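Local atomic coordinates of H subunit of photosynthetic reaction center complex (Rhodopseudomonas palustris, PDB entry 6Z5S), a protein that forms the H subunit of the photosynthetic reaction centre, pairing one transmembrane helix with a globular domain that probably stabilises the core and supports its quinone chemistry. Residues G110-R115 with E232-A237; G217-S222 with C236-A241. One frame throughout, in Å; residues are numbered along the deposited sequence.

Interaction 1: G110-R115 with E232-A237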
ATOM      1  N   GLY D 110     -14.107   4.495 -30.698  1.00 41.99           N
ATOM      2  CA  GLY D 110     -13.461   5.444 -31.573  1.00 41.99           C
ATOM      3  C   GLY D 110     -13.691   6.893 -31.226  1.00 41.99           C
ATOM      4  O   GLY D 110     -13.389   7.764 -32.048  1.00 41.99           O
ATOM      5  N   SER D 111     -14.204   7.186 -30.040  1.00 42.95           N
ATOM      6  CA  SER D 111     -14.490   8.554 -29.653  1.00 42.95           C
ATOM      7  C   SER D 111     -13.216   9.293 -29.275  1.00 42.95           C
ATOM      8  O   SER D 111     -12.225   8.693 -28.855  1.00 42.95           O
ATOM      9  CB  SER D 111     -15.460   8.578 -28.481  1.00 42.95           C
ATOM     10  OG  SER D 111     -16.536   7.699 -28.711  1.00 42.95           O
ATOM     11  N   TYR D 112     -13.253  10.610 -29.431  1.00 45.01           N
ATOM     12  CA  TYR D 112     -12.168  11.471 -28.996  1.00 45.01           C
ATOM     13  C   TYR D 112     -12.761  12.687 -28.310  1.00 45.01           C
ATOM     14  O   TYR D 112     -13.963  12.941 -28.377  1.00 45.01           O
ATOM     15  CB  TYR D 112     -11.272  11.894 -30.163  1.00 45.01           C
ATOM     16  CG  TYR D 112     -12.009  12.546 -31.303  1.00 45.01           C
ATOM     17  CD1 TYR D 112     -12.555  11.789 -32.320  1.00 45.01           C
ATOM     18  CD2 TYR D 112     -12.152  13.919 -31.364  1.00 45.01           C
ATOM     19  CE1 TYR D 112     -13.226  12.375 -33.359  1.00 45.01           C
ATOM     20  CE2 TYR D 112     -12.821  14.514 -32.401  1.00 45.01           C
ATOM     21  CZ  TYR D 112     -13.355  13.738 -33.396  1.00 45.01           C
ATOM     22  OH  TYR D 112     -14.027  14.323 -34.439  1.00 45.01           O
ATOM     23  N   ALA D 113     -11.908  13.429 -27.624  1.00 45.41           N
ATOM     24  CA  ALA D 113     -12.310  14.664 -26.977  1.00 45.41           C
ATOM     25  C   ALA D 113     -11.903  15.848 -27.837  1.00 45.41           C
ATOM     26  O   ALA D 113     -10.901  15.805 -28.551  1.00 45.41           O
ATOM     27  CB  ALA D 113     -11.683  14.787 -25.590  1.00 45.41           C
ATOM     28  N   GLN D 114     -12.696  16.913 -27.766  1.00 46.45           N
ATOM     29  CA  GLN D 114     -12.389  18.140 -28.491  1.00 46.45           C
ATOM     30  C   GLN D 114     -11.283  18.891 -27.753  1.00 46.45           C
ATOM     31  O   GLN D 114     -11.488  19.938 -27.139  1.00 46.45           O
ATOM     32  CB  GLN D 114     -13.635  18.995 -28.652  1.00 46.45           C
ATOM     33  CG  GLN D 114     -13.541  19.975 -29.793  1.00 46.45           C
ATOM     34  CD  GLN D 114     -13.479  19.285 -31.130  1.00 46.45           C
ATOM     35  OE1 GLN D 114     -14.258  18.378 -31.407  1.00 46.45           O
ATOM     36  NE2 GLN D 114     -12.542  19.701 -31.965  1.00 46.45           N
ATOM     37  N   ARG D 115     -10.086  18.320 -27.816  1.00 47.38           N
ATOM     38  CA  ARG D 115      -8.930  18.931 -27.188  1.00 47.38           C
ATOM     39  C   ARG D 115      -8.507  20.178 -27.954  1.00 47.38           C
ATOM     40  O   ARG D 115      -8.967  20.451 -29.065  1.00 47.38           O
ATOM     41  CB  ARG D 115      -7.770  17.944 -27.124  1.00 47.38           C
ATOM     42  CG  ARG D 115      -8.070  16.670 -26.379  1.00 47.38           C
ATOM     43  CD  ARG D 115      -6.803  15.888 -26.132  1.00 47.38           C
ATOM     44  NE  ARG D 115      -6.162  16.256 -24.885  1.00 47.38           N
ATOM     45  CZ  ARG D 115      -5.020  15.740 -24.457  1.00 47.38           C
ATOM     46  NH1 ARG D 115      -4.387  14.831 -25.179  1.00 47.38           N
ATOM     47  NH2 ARG D 115      -4.514  16.139 -23.307  1.00 47.38           N
ATOM     48  N   GLU D 232      -3.837  14.156 -31.917  1.00 56.45           N
ATOM     49  CA  GLU D 232      -3.461  12.992 -31.124  1.00 56.45           C
ATOM     50  C   GLU D 232      -4.685  12.175 -30.736  1.00 56.45           C
ATOM     51  O   GLU D 232      -4.721  10.953 -30.946  1.00 56.45           O
ATOM     52  CB  GLU D 232      -2.693  13.431 -29.881  1.00 56.45           C
ATOM     53  CG  GLU D 232      -1.234  13.731 -30.124  1.00 56.45           C
ATOM     54  CD  GLU D 232      -0.482  13.984 -28.837  1.00 56.45           C
ATOM     55  OE1 GLU D 232      -0.207  15.160 -28.526  1.00 56.45           O
ATOM     56  OE2 GLU D 232      -0.172  13.004 -28.131  1.00 56.45           O
ATOM     57  N   ASP D 233      -5.697  12.824 -30.152  1.00 50.73           N
ATOM     58  CA  ASP D 233      -6.911  12.079 -29.845  1.00 50.73           C
ATOM     59  C   ASP D 233      -7.554  11.515 -31.097  1.00 50.73           C
ATOM     60  O   ASP D 233      -8.047  10.389 -31.081  1.00 50.73           O
ATOM     61  CB  ASP D 233      -7.929  12.911 -29.071  1.00 50.73           C
ATOM     62  CG  ASP D 233      -7.729  12.831 -27.580  1.00 50.73           C
ATOM     63  OD1 ASP D 233      -6.958  11.964 -27.124  1.00 50.73           O
ATOM     64  OD2 ASP D 233      -8.440  13.541 -26.852  1.00 50.73           O
ATOM     65  N   LYS D 234      -7.557  12.269 -32.195  1.00 49.94           N
ATOM     66  CA  LYS D 234      -8.213  11.766 -33.397  1.00 49.94           C
ATOM     67  C   LYS D 234      -7.526  10.516 -33.926  1.00 49.94           C
ATOM     68  O   LYS D 234      -8.194   9.564 -34.338  1.00 49.94           O
ATOM     69  CB  LYS D 234      -8.260  12.850 -34.465  1.00 49.94           C
ATOM     70  CG  LYS D 234      -9.449  13.752 -34.315  1.00 49.94           C
ATOM     71  CD  LYS D 234      -9.480  14.810 -35.377  1.00 49.94           C
ATOM     72  CE  LYS D 234     -10.565  15.822 -35.095  1.00 49.94           C
ATOM     73  NZ  LYS D 234     -10.489  16.966 -36.039  1.00 49.94           N
ATOM     74  N   ILE D 235      -6.196  10.476 -33.879  1.00 52.64           N
ATOM     75  CA  ILE D 235      -5.468   9.322 -34.393  1.00 52.64           C
ATOM     76  C   ILE D 235      -5.657   8.119 -33.477  1.00 52.64           C
ATOM     77  O   ILE D 235      -6.012   7.021 -33.932  1.00 52.64           O
ATOM     78  CB  ILE D 235      -3.983   9.670 -34.576  1.00 52.64           C
ATOM     79  CG1 ILE D 235      -3.822  10.668 -35.716  1.00 52.64           C
ATOM     80  CG2 ILE D 235      -3.176   8.428 -34.857  1.00 52.64           C
ATOM     81  CD1 ILE D 235      -2.560  11.473 -35.639  1.00 52.64           C
ATOM     82  N   CYS D 236      -5.424   8.301 -32.175  1.00 53.03           N
ATOM     83  CA  CYS D 236      -5.631   7.186 -31.259  1.00 53.03           C
ATOM     84  C   CYS D 236      -7.075   6.707 -31.276  1.00 53.03           C
ATOM     85  O   CYS D 236      -7.331   5.518 -31.087  1.00 53.03           O
ATOM     86  CB  CYS D 236      -5.208   7.564 -29.842  1.00 53.03           C
ATOM     87  SG  CYS D 236      -3.599   8.355 -29.720  1.00 53.03           S
ATOM     88  N   ALA D 237      -8.026   7.598 -31.546  1.00 49.31           N
ATOM     89  CA  ALA D 237      -9.424   7.204 -31.597  1.00 49.31           C
ATOM     90  C   ALA D 237      -9.744   6.453 -32.876  1.00 49.31           C
ATOM     91  O   ALA D 237     -10.524   5.497 -32.856  1.00 49.31           O
ATOM     92  CB  ALA D 237     -10.310   8.438 -31.467  1.00 49.31           C
TER
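Tyr112 lays one face of its ring on the aliphatic chain of Lys234, in a CH-pi contact whose donor carbon, Lys234 CG, stands 3.8 Å from the ring centroid and only 5° off the normal. The lysine then runs extended toward the phenol end, where its CE comes within 3.7 Å of Tyr112 CE2. Tyr112 CG sits between the backbone N and the carbonyl carbon (chi1 55°), which sets the ring against the lysine chain. The methyl of Ala237 lies at the ring edge, 4.1 Å from Tyr112 CD1, and also packs on Tyr112 CB; the same methyl faces the carbonyl oxygens of Gly110 and Ser111. Asp233 packs its CB on Tyr112 CB at 3.7 Å, and its OD2 meets CG and CD of Arg115, the two side chains crossing at about a right angle with the carboxylate and guanidinium planes turned 29° apart. Asp233 OD2 to Arg115 NE is 4.1 Å, too long for a salt bridge, although the charges probably attract. Each polar group has its stronger partner on another protein chain: Arg115 NE forms a salt bridge with an acidic side chain there, and the backbone of that chain hydrogen-bonds Asp233 OD2. Arg80 makes a cation-pi contact with Tyr112. Residues 110-115, part of the loop between helix 102-105 and strand 129-131, thus pack on helix 229-245 at a subunit interface.

Interaction 2: G217-S222 with C236-A241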
ATOM      1  N   GLY D 217      -7.463   6.224 -44.176  1.00 63.83           N
ATOM      2  CA  GLY D 217      -8.397   7.053 -43.450  1.00 63.83           C
ATOM      3  C   GLY D 217      -7.922   7.598 -42.127  1.00 63.83           C
ATOM      4  O   GLY D 217      -8.668   8.335 -41.479  1.00 63.83           O
ATOM      5  N   VAL D 218      -6.711   7.259 -41.701  1.00 60.91           N
ATOM      6  CA  VAL D 218      -6.197   7.779 -40.430  1.00 60.91           C
ATOM      7  C   VAL D 218      -6.159   9.300 -40.493  1.00 60.91           C
ATOM      8  O   VAL D 218      -5.684   9.865 -41.496  1.00 60.91           O
ATOM      9  CB  VAL D 218      -4.801   7.204 -40.144  1.00 60.91           C
ATOM     10  CG1 VAL D 218      -4.236   7.773 -38.863  1.00 60.91           C
ATOM     11  CG2 VAL D 218      -4.865   5.696 -40.071  1.00 60.91           C
ATOM     12  N   PRO D 219      -6.652  10.011 -39.479  1.00 60.29           N
ATOM     13  CA  PRO D 219      -6.656  11.477 -39.538  1.00 60.29           C
ATOM     14  C   PRO D 219      -5.241  12.030 -39.612  1.00 60.29           C
ATOM     15  O   PRO D 219      -4.384  11.699 -38.792  1.00 60.29           O
ATOM     16  CB  PRO D 219      -7.354  11.882 -38.236  1.00 60.29           C
ATOM     17  CG  PRO D 219      -8.091  10.678 -37.803  1.00 60.29           C
ATOM     18  CD  PRO D 219      -7.277   9.515 -38.246  1.00 60.29           C
ATOM     19  N   THR D 220      -5.003  12.875 -40.604  1.00 64.09           N
ATOM     20  CA  THR D 220      -3.676  13.413 -40.850  1.00 64.09           C
ATOM     21  C   THR D 220      -3.453  14.699 -40.068  1.00 64.09           C
ATOM     22  O   THR D 220      -4.375  15.487 -39.849  1.00 64.09           O
ATOM     23  CB  THR D 220      -3.473  13.680 -42.339  1.00 64.09           C
ATOM     24  OG1 THR D 220      -4.453  14.620 -42.789  1.00 64.09           O
ATOM     25  CG2 THR D 220      -3.614  12.399 -43.125  1.00 64.09           C
ATOM     26  N   THR D 221      -2.208  14.906 -39.654  1.00 66.33           N
ATOM     27  CA  THR D 221      -1.832  16.116 -38.941  1.00 66.33           C
ATOM     28  C   THR D 221      -1.666  17.276 -39.912  1.00 66.33           C
ATOM     29  O   THR D 221      -1.191  17.102 -41.037  1.00 66.33           O
ATOM     30  CB  THR D 221      -0.540  15.888 -38.156  1.00 66.33           C
ATOM     31  OG1 THR D 221      -0.084  17.128 -37.609  1.00 66.33           O
ATOM     32  CG2 THR D 221       0.535  15.304 -39.049  1.00 66.33           C
ATOM     33  N   SER D 222      -2.067  18.469 -39.473  1.00 67.50           N
ATOM     34  CA  SER D 222      -2.070  19.621 -40.369  1.00 67.50           C
ATOM     35  C   SER D 222      -0.654  20.091 -40.664  1.00 67.50           C
ATOM     36  O   SER D 222      -0.291  20.302 -41.827  1.00 67.50           O
ATOM     37  CB  SER D 222      -2.900  20.751 -39.769  1.00 67.50           C
ATOM     38  OG  SER D 222      -2.342  21.189 -38.547  1.00 67.50           O
ATOM     39  N   CYS D 236      -5.424   8.301 -32.175  1.00 53.03           N
ATOM     40  CA  CYS D 236      -5.631   7.186 -31.259  1.00 53.03           C
ATOM     41  C   CYS D 236      -7.075   6.707 -31.276  1.00 53.03           C
ATOM     42  O   CYS D 236      -7.331   5.518 -31.087  1.00 53.03           O
ATOM     43  CB  CYS D 236      -5.208   7.564 -29.842  1.00 53.03           C
ATOM     44  SG  CYS D 236      -3.599   8.355 -29.720  1.00 53.03           S
ATOM     45  N   ALA D 237      -8.026   7.598 -31.546  1.00 49.31           N
ATOM     46  CA  ALA D 237      -9.424   7.204 -31.597  1.00 49.31           C
ATOM     47  C   ALA D 237      -9.744   6.453 -32.876  1.00 49.31           C
ATOM     48  O   ALA D 237     -10.524   5.497 -32.856  1.00 49.31           O
ATOM     49  CB  ALA D 237     -10.310   8.438 -31.467  1.00 49.31           C
ATOM     50  N   TYR D 238      -9.164   6.875 -33.999  1.00 55.04           N
ATOM     51  CA  TYR D 238      -9.329   6.116 -35.228  1.00 55.04           C
ATOM     52  C   TYR D 238      -8.809   4.703 -35.056  1.00 55.04           C
ATOM     53  O   TYR D 238      -9.400   3.749 -35.569  1.00 55.04           O
ATOM     54  CB  TYR D 238      -8.609   6.810 -36.380  1.00 55.04           C
ATOM     55  CG  TYR D 238      -8.818   6.129 -37.704  1.00 55.04           C
ATOM     56  CD1 TYR D 238      -9.886   6.466 -38.512  1.00 55.04           C
ATOM     57  CD2 TYR D 238      -7.953   5.144 -38.142  1.00 55.04           C
ATOM     58  CE1 TYR D 238     -10.083   5.846 -39.715  1.00 55.04           C
ATOM     59  CE2 TYR D 238      -8.147   4.517 -39.342  1.00 55.04           C
ATOM     60  CZ  TYR D 238      -9.211   4.873 -40.125  1.00 55.04           C
ATOM     61  OH  TYR D 238      -9.406   4.248 -41.331  1.00 55.04           O
ATOM     62  N   TYR D 239      -7.707   4.545 -34.333  1.00 54.78           N
ATOM     63  CA  TYR D 239      -7.195   3.197 -34.131  1.00 54.78           C
ATOM     64  C   TYR D 239      -7.992   2.423 -33.090  1.00 54.78           C
ATOM     65  O   TYR D 239      -8.139   1.205 -33.215  1.00 54.78           O
ATOM     66  CB  TYR D 239      -5.724   3.245 -33.750  1.00 54.78           C
ATOM     67  CG  TYR D 239      -4.847   3.516 -34.937  1.00 54.78           C
ATOM     68  CD1 TYR D 239      -4.476   2.497 -35.792  1.00 54.78           C
ATOM     69  CD2 TYR D 239      -4.414   4.795 -35.219  1.00 54.78           C
ATOM     70  CE1 TYR D 239      -3.680   2.748 -36.883  1.00 54.78           C
ATOM     71  CE2 TYR D 239      -3.620   5.052 -36.301  1.00 54.78           C
ATOM     72  CZ  TYR D 239      -3.258   4.028 -37.130  1.00 54.78           C
ATOM     73  OH  TYR D 239      -2.465   4.300 -38.212  1.00 54.78           O
ATOM     74  N   GLY D 240      -8.516   3.097 -32.069  1.00 51.77           N
ATOM     75  CA  GLY D 240      -9.356   2.419 -31.103  1.00 51.77           C
ATOM     76  C   GLY D 240     -10.695   1.987 -31.652  1.00 51.77           C
ATOM     77  O   GLY D 240     -11.280   1.031 -31.139  1.00 51.77           O
ATOM     78  N   ALA D 241     -11.202   2.681 -32.669  1.00 50.41           N
ATOM     79  CA  ALA D 241     -12.466   2.278 -33.272  1.00 50.41           C
ATOM     80  C   ALA D 241     -12.390   0.868 -33.828  1.00 50.41           C
ATOM     81  O   ALA D 241     -13.374   0.125 -33.777  1.00 50.41           O
ATOM     82  CB  ALA D 241     -12.862   3.256 -34.373  1.00 50.41           C
TER
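The hydroxyl of Tyr238 is hydrogen-bonded to the carbonyl oxygen of Gln214 and has Gly217 packed against it, Gly217 CA lying 3.7 Å from Tyr238 OH. From there the loop crosses one face of the ring. Gly217 O and Val218 N both lie over that face, and Val218 CA stands above its centre in a CH-pi contact, 3.9 Å from the centroid of the Tyr238 ring and 12° from its normal. Pro219 continues the line toward the root of the side chain, its CD reaching Tyr238 CB at 3.5 Å in an oblique approach. With CG of Tyr238 anti to the backbone N (chi1 -176°), the phenol runs alongside residues 217-219. Val218 also wedges between two aromatics. Its CG2 touches Tyr238 CE2 at 3.6 Å and, on the neighbouring ring, Tyr239 CZ at 3.7 Å, while CG1 meets Tyr239 CE2 at 3.8 Å. Tyr239 OH, beside this valine, is hydrogen-bonded to the carbonyl oxygen of Leu190, and Phe103 meets Tyr238 edge-to-face. A leucine in place of Tyr238 would probably leave Gln214 O without its hydroxyl partner and strip the flat support from under Val218 CA. Tyr238 seats the loop on helix 229-245, while Tyr239 ties the helix to strand 188-192, an outermost strand within this chain of the antiparallel sheet in the PRC-barrel part of the H subunit.

Overall arrangement
Both interactions are built on helix 229-245, their centres 7 Å apart, and they share Cys236 and Ala237. The loop 110-115 and the loop 217-222 approach different faces of this helix, so it is packed from two directions. The contacts meet directly: Pro219 O lies 3.3 Å from Ile235 CG1, Pro219 CG lies 3.6 Å from Lys234 O, and Gly110 CA lies 3.6 Å from Ala241 CB. Both border strand 188-192, interaction 1 through Ile235 and Cys236 and interaction 2 through Val218 and Tyr239. Interaction 1 reaches another protein through its charged groups; the side chain of Arg115 is about 13 Å from a bound ubiquinone-10, too far for direct contact, and neither interaction forms a quinone pocket.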